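Local coordinates for enoyl-CoA hydratase/isomerase (Pseudomonas aeruginosa, PDB 3LAO), which probably hydrates the carbon-carbon double bond of a steroid side-chain enoyl-CoA thioester, working as a homotrimer of the crotonase type, at residues B[96-104]-B[119-128]; B[157-165]-B[181-189]. All coordinates share one frame; numbering follows the deposited sequence.

Contact 1: residues B[96-104]-B[119-128]; sequences PWGVVQPRR and AGIELMLNAD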
loop_
_atom_site.group_PDB
_atom_site.type_symbol
_atom_site.label_atom_id
_atom_site.label_comp_id
_atom_site.label_asym_id
_atom_site.label_seq_id
_atom_site.Cartn_x
_atom_site.Cartn_y
_atom_site.Cartn_z
ATOM N N PRO B 96 -22.842 2.111 1.924
ATOM C CA PRO B 96 -21.912 2.729 2.863
ATOM C C PRO B 96 -20.581 2.005 2.891
ATOM O O PRO B 96 -19.548 2.644 2.975
ATOM C CB PRO B 96 -22.619 2.548 4.213
ATOM C CG PRO B 96 -24.073 2.632 3.826
ATOM C CD PRO B 96 -24.156 1.859 2.549
ATOM N N TRP B 97 -20.620 0.684 2.852
ATOM C CA TRP B 97 -19.423 -0.113 2.819
ATOM C C TRP B 97 -18.636 -0.084 1.514
ATOM O O TRP B 97 -17.573 -0.676 1.421
ATOM C CB TRP B 97 -19.766 -1.523 3.252
ATOM C CG TRP B 97 -19.907 -1.496 4.758
ATOM C CD1 TRP B 97 -18.925 -1.700 5.662
ATOM C CD2 TRP B 97 -21.073 -1.146 5.505
ATOM N NE1 TRP B 97 -19.402 -1.541 6.931
ATOM C CE2 TRP B 97 -20.725 -1.196 6.864
ATOM C CE3 TRP B 97 -22.379 -0.801 5.155
ATOM C CZ2 TRP B 97 -21.637 -0.928 7.884
ATOM C CZ3 TRP B 97 -23.280 -0.517 6.160
ATOM C CH2 TRP B 97 -22.908 -0.583 7.510
ATOM N N GLY B 98 -19.155 0.628 0.530
ATOM C CA GLY B 98 -18.551 0.717 -0.791
ATOM C C GLY B 98 -18.214 -0.588 -1.496
ATOM O O GLY B 98 -17.234 -0.659 -2.236
ATOM N N VAL B 99 -19.014 -1.625 -1.292
ATOM C CA VAL B 99 -18.693 -2.911 -1.898
ATOM C C VAL B 99 -19.560 -3.180 -3.118
ATOM O O VAL B 99 -19.104 -3.741 -4.108
ATOM C CB VAL B 99 -18.778 -4.038 -0.850
ATOM C CG1 VAL B 99 -18.824 -5.396 -1.499
ATOM C CG2 VAL B 99 -17.589 -3.948 0.107
ATOM N N VAL B 100 -20.803 -2.728 -3.047
ATOM C CA VAL B 100 -21.802 -2.871 -4.093
ATOM C C VAL B 100 -22.035 -1.583 -4.916
ATOM O O VAL B 100 -22.249 -0.501 -4.360
ATOM C CB VAL B 100 -23.125 -3.224 -3.405
ATOM C CG1 VAL B 100 -24.326 -2.948 -4.306
ATOM C CG2 VAL B 100 -23.076 -4.643 -2.958
ATOM N N GLN B 101 -22.047 -1.703 -6.235
ATOM C CA GLN B 101 -22.257 -0.550 -7.088
ATOM C C GLN B 101 -23.651 0.041 -6.870
ATOM O O GLN B 101 -24.600 -0.686 -6.555
ATOM C CB GLN B 101 -22.021 -0.926 -8.549
ATOM C CG GLN B 101 -20.570 -1.254 -8.854
ATOM C CD GLN B 101 -19.610 -0.105 -8.487
ATOM O OE1 GLN B 101 -18.692 -0.267 -7.660
ATOM N NE2 GLN B 101 -19.826 1.068 -9.100
ATOM N N PRO B 102 -23.790 1.366 -7.037
ATOM C CA PRO B 102 -22.725 2.294 -7.425
ATOM C C PRO B 102 -21.917 2.805 -6.241
ATOM O O PRO B 102 -22.398 2.912 -5.122
ATOM C CB PRO B 102 -23.490 3.475 -8.008
ATOM C CG PRO B 102 -24.841 3.448 -7.255
ATOM C CD PRO B 102 -25.058 2.062 -6.727
ATOM N N ARG B 103 -20.682 3.171 -6.536
ATOM C CA ARG B 103 -19.763 3.676 -5.548
ATOM C C ARG B 103 -20.039 5.175 -5.405
ATOM O O ARG B 103 -20.492 5.836 -6.369
ATOM C CB ARG B 103 -18.344 3.392 -6.050
ATOM C CG ARG B 103 -17.234 4.240 -5.458
ATOM C CD ARG B 103 -16.197 4.599 -6.537
ATOM N NE ARG B 103 -15.487 3.450 -7.105
ATOM C CZ ARG B 103 -14.851 3.449 -8.282
ATOM N NH1 ARG B 103 -14.849 4.539 -9.056
ATOM N NH2 ARG B 103 -14.222 2.345 -8.688
ATOM N N ARG B 104 -19.798 5.713 -4.212
ATOM C CA ARG B 104 -19.862 7.158 -4.051
ATOM C C ARG B 104 -18.879 7.821 -5.007
ATOM O O ARG B 104 -17.983 7.189 -5.573
ATOM C CB ARG B 104 -19.555 7.588 -2.612
ATOM C CG ARG B 104 -18.120 7.336 -2.160
ATOM C CD ARG B 104 -17.928 7.685 -0.654
ATOM N NE ARG B 104 -16.630 7.188 -0.217
ATOM C CZ ARG B 104 -15.510 7.917 -0.214
ATOM N NH1 ARG B 104 -15.556 9.192 -0.597
ATOM N NH2 ARG B 104 -14.347 7.388 0.188
ATOM N N ALA B 119 -18.400 -4.116 11.835
ATOM C CA ALA B 119 -18.897 -3.449 10.637
ATOM C C ALA B 119 -18.506 -1.974 10.625
ATOM O O ALA B 119 -18.554 -1.318 9.585
ATOM C CB ALA B 119 -20.407 -3.601 10.532
ATOM N N GLY B 120 -18.120 -1.460 11.789
ATOM C CA GLY B 120 -17.780 -0.057 11.927
ATOM C C GLY B 120 -16.381 0.253 11.434
ATOM O O GLY B 120 -16.148 1.283 10.801
ATOM N N ILE B 121 -15.445 -0.644 11.725
ATOM C CA ILE B 121 -14.115 -0.585 11.129
ATOM C C ILE B 121 -14.197 -0.411 9.616
ATOM O O ILE B 121 -13.652 0.543 9.061
ATOM C CB ILE B 121 -13.297 -1.851 11.446
ATOM C CG1 ILE B 121 -13.049 -1.962 12.952
ATOM C CG2 ILE B 121 -11.982 -1.841 10.684
ATOM C CD1 ILE B 121 -12.316 -3.221 13.359
ATOM N N GLU B 122 -14.881 -1.339 8.954
ATOM C CA GLU B 122 -14.955 -1.343 7.499
ATOM C C GLU B 122 -15.662 -0.095 7.021
ATOM O O GLU B 122 -15.349 0.453 5.974
ATOM C CB GLU B 122 -15.679 -2.590 6.991
ATOM C CG GLU B 122 -14.854 -3.395 5.939
ATOM C CD GLU B 122 -15.005 -2.833 4.484
ATOM O OE1 GLU B 122 -14.190 -1.963 4.076
ATOM O OE2 GLU B 122 -15.928 -3.270 3.743
ATOM N N LEU B 123 -16.600 0.379 7.825
ATOM C CA LEU B 123 -17.362 1.543 7.454
ATOM C C LEU B 123 -16.401 2.719 7.499
ATOM O O LEU B 123 -16.381 3.564 6.609
ATOM C CB LEU B 123 -18.492 1.724 8.446
ATOM C CG LEU B 123 -19.577 2.740 8.162
ATOM C CD1 LEU B 123 -20.172 2.489 6.780
ATOM C CD2 LEU B 123 -20.627 2.618 9.262
HETATM N N MSE B 124 -15.564 2.726 8.525
HETATM C CA MSE B 124 -14.581 3.770 8.684
HETATM C C MSE B 124 -13.526 3.803 7.575
HETATM O O MSE B 124 -13.076 4.873 7.171
HETATM C CB MSE B 124 -13.901 3.592 10.023
HETATM C CG MSE B 124 -13.066 4.747 10.409
HETATM SE SE MSE B 124 -12.139 4.328 12.045
HETATM C CE MSE B 124 -10.932 2.952 11.394
ATOM N N LEU B 125 -13.126 2.640 7.072
ATOM C CA LEU B 125 -12.060 2.593 6.061
ATOM C C LEU B 125 -12.571 2.914 4.660
ATOM O O LEU B 125 -11.804 2.972 3.725
ATOM C CB LEU B 125 -11.399 1.225 6.018
ATOM C CG LEU B 125 -10.711 0.762 7.296
ATOM C CD1 LEU B 125 -10.358 -0.732 7.204
ATOM C CD2 LEU B 125 -9.486 1.639 7.523
ATOM N N ASN B 126 -13.874 3.078 4.521
ATOM C CA ASN B 126 -14.447 3.442 3.266
ATOM C C ASN B 126 -14.505 4.963 3.131
ATOM O O ASN B 126 -14.954 5.504 2.137
ATOM C CB ASN B 126 -15.846 2.860 3.172
ATOM C CG ASN B 126 -16.421 2.975 1.780
ATOM O OD1 ASN B 126 -15.884 2.389 0.831
ATOM N ND2 ASN B 126 -17.501 3.749 1.635
ATOM N N ALA B 127 -14.054 5.660 4.145
ATOM C CA ALA B 127 -14.087 7.112 4.132
ATOM C C ALA B 127 -12.725 7.703 3.701
ATOM O O ALA B 127 -11.736 6.995 3.587
ATOM C CB ALA B 127 -14.456 7.608 5.499
ATOM N N ASP B 128 -12.683 9.006 3.471
ATOM C CA ASP B 128 -11.444 9.667 3.071
ATOM C C ASP B 128 -10.666 10.291 4.209
ATOM O O ASP B 128 -9.478 10.487 4.112
ATOM C CB ASP B 128 -11.813 10.713 2.066
ATOM C CG ASP B 128 -12.597 10.121 0.942
ATOM O OD1 ASP B 128 -12.182 9.040 0.481
ATOM O OD2 ASP B 128 -13.642 10.691 0.565
HETATM O O HOH W 1 -16.563 3.989 -1.372
#
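The backbone O of N126 takes two N-H groups from R104: NH2 at 2.8 Å and, weakly, NE. The same guanidinium reaches D128 end-on, one nitrogen to each oxygen: NH2 to OD1 and NH1 to OD2, both at 2.7 Å. The NH2-OD1 bond is nearly straight (169°) and leaves in the guanidinium plane, yet it arrives from above the carboxylate, because the two flat groups are 54° apart. From CG to NE the R104 chain runs extended, which carries the group across to the second segment. A water that donates to N126 OD1 also accepts a weak bond from R104 NE.

At the start of helix 119-125, A119 O accepts the N-H of W97 NE1 at 2.8 Å, in the ring plane and on a lone pair. L123 CD1 lies over one face of the indole in a CH-pi contact, 3.8 Å from the six-membered ring's centroid, while E122 CB touches the edge at CD1.

The contact ties the loop after helix 75-78 to helix 119-125 of the crotonase fold. D128 OD1 also accepts from W163 NE1 of the second subunit. The arginine charge is thus probably balanced within the protein by D128, a carboxylate shared with the trimer interface.

Contact 2: residues B[157-165]-B[181-189]; sequences FPRAAGWTD and ALRMRLLTE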
loop_
_atom_site.group_PDB
_atom_site.type_symbol
_atom_site.label_atom_id
_atom_site.label_comp_id
_atom_site.label_asym_id
_atom_site.label_seq_id
_atom_site.Cartn_x
_atom_site.Cartn_y
_atom_site.Cartn_z
ATOM N N PHE B 157 -8.228 -2.877 4.970
ATOM C CA PHE B 157 -7.435 -3.041 6.174
ATOM C C PHE B 157 -5.942 -3.355 5.817
ATOM O O PHE B 157 -5.035 -2.620 6.239
ATOM C CB PHE B 157 -8.083 -4.103 7.054
ATOM C CG PHE B 157 -7.715 -3.998 8.513
ATOM C CD1 PHE B 157 -6.486 -3.492 8.900
ATOM C CD2 PHE B 157 -8.587 -4.444 9.490
ATOM C CE1 PHE B 157 -6.135 -3.419 10.221
ATOM C CE2 PHE B 157 -8.240 -4.383 10.822
ATOM C CZ PHE B 157 -7.000 -3.875 11.187
ATOM N N PRO B 158 -5.684 -4.404 4.997
ATOM C CA PRO B 158 -4.278 -4.682 4.648
ATOM C C PRO B 158 -3.622 -3.569 3.840
ATOM O O PRO B 158 -2.436 -3.338 4.057
ATOM C CB PRO B 158 -4.345 -5.966 3.812
ATOM C CG PRO B 158 -5.684 -6.595 4.147
ATOM C CD PRO B 158 -6.597 -5.522 4.643
ATOM N N ARG B 159 -4.357 -2.912 2.935
ATOM C CA ARG B 159 -3.857 -1.730 2.212
ATOM C C ARG B 159 -3.422 -0.648 3.171
ATOM O O ARG B 159 -2.326 -0.134 3.035
ATOM C CB ARG B 159 -4.889 -1.160 1.233
ATOM C CG ARG B 159 -5.269 -2.109 0.126
ATOM C CD ARG B 159 -4.023 -2.673 -0.553
ATOM N NE ARG B 159 -4.358 -3.646 -1.588
ATOM C CZ ARG B 159 -3.853 -4.874 -1.657
ATOM N NH1 ARG B 159 -4.240 -5.675 -2.635
ATOM N NH2 ARG B 159 -2.966 -5.303 -0.757
ATOM N N ALA B 160 -4.256 -0.320 4.165
ATOM C CA ALA B 160 -3.834 0.664 5.140
ATOM C C ALA B 160 -2.691 0.133 6.006
ATOM O O ALA B 160 -1.612 0.743 6.054
ATOM C CB ALA B 160 -4.976 1.110 6.005
ATOM N N ALA B 161 -2.929 -0.992 6.694
ATOM C CA ALA B 161 -2.022 -1.421 7.779
ATOM C C ALA B 161 -0.797 -2.233 7.313
ATOM O O ALA B 161 0.168 -2.403 8.053
ATOM C CB ALA B 161 -2.809 -2.172 8.896
ATOM N N GLY B 162 -0.822 -2.696 6.067
ATOM C CA GLY B 162 0.063 -3.764 5.660
ATOM C C GLY B 162 -0.615 -5.115 5.922
ATOM O O GLY B 162 -1.436 -5.242 6.824
ATOM N N TRP B 163 -0.287 -6.107 5.100
ATOM C CA TRP B 163 -0.816 -7.444 5.269
ATOM C C TRP B 163 -0.694 -7.973 6.706
ATOM O O TRP B 163 -1.699 -8.230 7.361
ATOM C CB TRP B 163 -0.098 -8.408 4.333
ATOM C CG TRP B 163 -0.760 -9.724 4.392
ATOM C CD1 TRP B 163 -0.391 -10.794 5.134
ATOM C CD2 TRP B 163 -1.958 -10.095 3.716
ATOM N NE1 TRP B 163 -1.276 -11.826 4.944
ATOM C CE2 TRP B 163 -2.239 -11.421 4.059
ATOM C CE3 TRP B 163 -2.802 -9.438 2.813
ATOM C CZ2 TRP B 163 -3.337 -12.103 3.555
ATOM C CZ3 TRP B 163 -3.884 -10.112 2.313
ATOM C CH2 TRP B 163 -4.150 -11.431 2.690
ATOM N N THR B 164 0.533 -8.104 7.201
ATOM C CA THR B 164 0.753 -8.712 8.516
ATOM C C THR B 164 0.024 -8.041 9.709
ATOM O O THR B 164 -0.706 -8.696 10.422
ATOM C CB THR B 164 2.250 -8.952 8.803
ATOM O OG1 THR B 164 2.357 -9.762 9.969
ATOM C CG2 THR B 164 3.042 -7.617 8.956
ATOM N N ASP B 165 0.189 -6.745 9.902
ATOM C CA ASP B 165 -0.518 -6.058 10.972
ATOM C C ASP B 165 -2.025 -6.176 10.830
ATOM O O ASP B 165 -2.766 -6.193 11.816
ATOM C CB ASP B 165 -0.098 -4.599 11.081
ATOM C CG ASP B 165 1.161 -4.423 11.927
ATOM O OD1 ASP B 165 1.697 -5.433 12.448
ATOM O OD2 ASP B 165 1.622 -3.275 12.079
ATOM N N ALA B 181 -4.805 2.093 15.966
ATOM C CA ALA B 181 -5.413 2.340 14.671
ATOM C C ALA B 181 -4.681 3.472 13.872
ATOM O O ALA B 181 -4.448 3.334 12.672
ATOM C CB ALA B 181 -6.912 2.582 14.811
ATOM N N LEU B 182 -4.275 4.541 14.545
ATOM C CA LEU B 182 -3.493 5.594 13.911
ATOM C C LEU B 182 -2.144 5.077 13.430
ATOM O O LEU B 182 -1.686 5.415 12.335
ATOM C CB LEU B 182 -3.274 6.746 14.882
ATOM C CG LEU B 182 -2.521 7.983 14.368
ATOM C CD1 LEU B 182 -3.349 8.749 13.311
ATOM C CD2 LEU B 182 -2.138 8.918 15.525
ATOM N N ARG B 183 -1.513 4.236 14.242
ATOM C CA ARG B 183 -0.182 3.723 13.921
ATOM C C ARG B 183 -0.232 2.881 12.651
ATOM O O ARG B 183 0.734 2.754 11.948
ATOM C CB ARG B 183 0.354 2.873 15.089
ATOM C CG ARG B 183 1.791 2.393 14.928
ATOM C CD ARG B 183 2.205 1.265 15.918
ATOM N NE ARG B 183 1.387 0.039 15.804
ATOM C CZ ARG B 183 1.616 -0.957 14.938
ATOM N NH1 ARG B 183 2.634 -0.857 14.096
ATOM N NH2 ARG B 183 0.821 -2.041 14.899
HETATM N N MSE B 184 -1.380 2.282 12.402
HETATM C CA MSE B 184 -1.575 1.419 11.268
HETATM C C MSE B 184 -2.221 2.180 10.119
HETATM O O MSE B 184 -2.565 1.571 9.106
HETATM C CB MSE B 184 -2.492 0.242 11.658
HETATM C CG MSE B 184 -1.898 -0.757 12.656
HETATM SE SE MSE B 184 -3.004 -2.412 12.936
HETATM C CE MSE B 184 -4.608 -1.557 13.695
ATOM N N ARG B 185 -2.417 3.493 10.288
ATOM C CA ARG B 185 -2.941 4.351 9.209
ATOM C C ARG B 185 -4.410 4.108 8.854
ATOM O O ARG B 185 -4.816 4.244 7.696
ATOM C CB ARG B 185 -2.072 4.204 7.953
ATOM C CG ARG B 185 -0.705 4.825 8.159
ATOM C CD ARG B 185 0.237 4.522 6.991
ATOM N NE ARG B 185 -0.333 3.612 5.994
ATOM C CZ ARG B 185 0.241 3.349 4.812
ATOM N NH1 ARG B 185 1.405 3.940 4.489
ATOM N NH2 ARG B 185 -0.340 2.503 3.943
ATOM N N LEU B 186 -5.207 3.728 9.837
ATOM C CA LEU B 186 -6.640 3.600 9.618
ATOM C C LEU B 186 -7.347 4.925 9.943
ATOM O O LEU B 186 -8.452 5.175 9.503
ATOM C CB LEU B 186 -7.215 2.444 10.432
ATOM C CG LEU B 186 -6.483 1.093 10.418
ATOM C CD1 LEU B 186 -7.096 0.177 11.440
ATOM C CD2 LEU B 186 -6.506 0.414 9.083
ATOM N N LEU B 187 -6.692 5.780 10.709
ATOM C CA LEU B 187 -7.307 7.026 11.143
ATOM C C LEU B 187 -6.473 8.095 10.572
ATOM O O LEU B 187 -5.308 7.857 10.278
ATOM C CB LEU B 187 -7.185 7.182 12.658
ATOM C CG LEU B 187 -8.059 6.119 13.277
ATOM C CD1 LEU B 187 -8.011 6.157 14.795
ATOM C CD2 LEU B 187 -9.440 6.417 12.769
ATOM N N THR B 188 -7.044 9.282 10.450
ATOM C CA THR B 188 -6.290 10.416 9.997
ATOM C C THR B 188 -5.738 11.059 11.231
ATOM O O THR B 188 -4.610 11.541 11.241
ATOM C CB THR B 188 -7.215 11.427 9.275
ATOM O OG1 THR B 188 -8.113 10.737 8.391
ATOM C CG2 THR B 188 -6.412 12.468 8.501
ATOM N N GLU B 189 -6.544 11.060 12.291
ATOM C CA GLU B 189 -6.174 11.777 13.504
ATOM C C GLU B 189 -6.851 11.218 14.763
ATOM O O GLU B 189 -8.003 10.777 14.723
ATOM C CB GLU B 189 -6.515 13.261 13.360
ATOM C CG GLU B 189 -5.815 14.143 14.393
ATOM C CD GLU B 189 -6.082 15.638 14.167
ATOM O OE1 GLU B 189 -6.190 16.052 12.997
ATOM O OE2 GLU B 189 -6.193 16.394 15.159
#
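M184 meets A161 where helix 178-183 ends in a Schellman motif: R185 takes positive phi, and two backbone bonds return to the last turn from R185 N and L186 N. M184, a selenomethionine, is worth following outward. Its CB lies 3.7 Å from A161 CB, and CG keeps to the same methyl. SE comes next, 4.0 Å from D165 O and also beside D165 CB. A bend at chi3 (-63°) then turns CE to the edge of the F157 ring, near its plane, 4.2 Å from CZ. The backbone joins in as well, with M184 O receiving a CA-H...O contact from A161 CA at 3.3 Å.

L186 fills in beside this on the apolar side. Its CD2 packs on A160 CB at 3.5 Å and also meets F157 CD1, with CD1 of the same leucine against CE1; F176 of strand 175-177 lies against both F157 and L186.

On the polar side, with chi3 close to eclipsed (-5°), the R185 chain bends and brings NE and NH2 to A160 O; both bond to it weakly, NH2 at 3.0 Å. The stronger partner of R185 is A160 O of the second subunit, bonded through NH1, so carbonyl and guanidinium pairs link the copies of the trimer.

At the outer end R183, which also pairs with E180, forms a salt bridge to D165: NH2 sits 3.2 Å from OD2, approaching from above the carboxylate, 66° out of its plane.

Following the chain from the N terminus, the loop after helix 75-78 supplies residues 96-104; strands 108-112 and 115-117 come next, and helix 119-125 turns back to close contact 1. Only later does contact 2 open, at helices 156-161 and 163-170, closing at the end of helix 178-183 after strand 175-177. The two loops are therefore in series and neither encloses the other. They still touch in space, with centres about 16 Å apart: M124 SE lies 3.5 Å from L187 CD2, and L125 packs on L186 and F157. Helix 119-125 thus joins the 96-104 loop to helix 156-161 and to the turn that follows helix 178-183, and both contacts reach the second subunit.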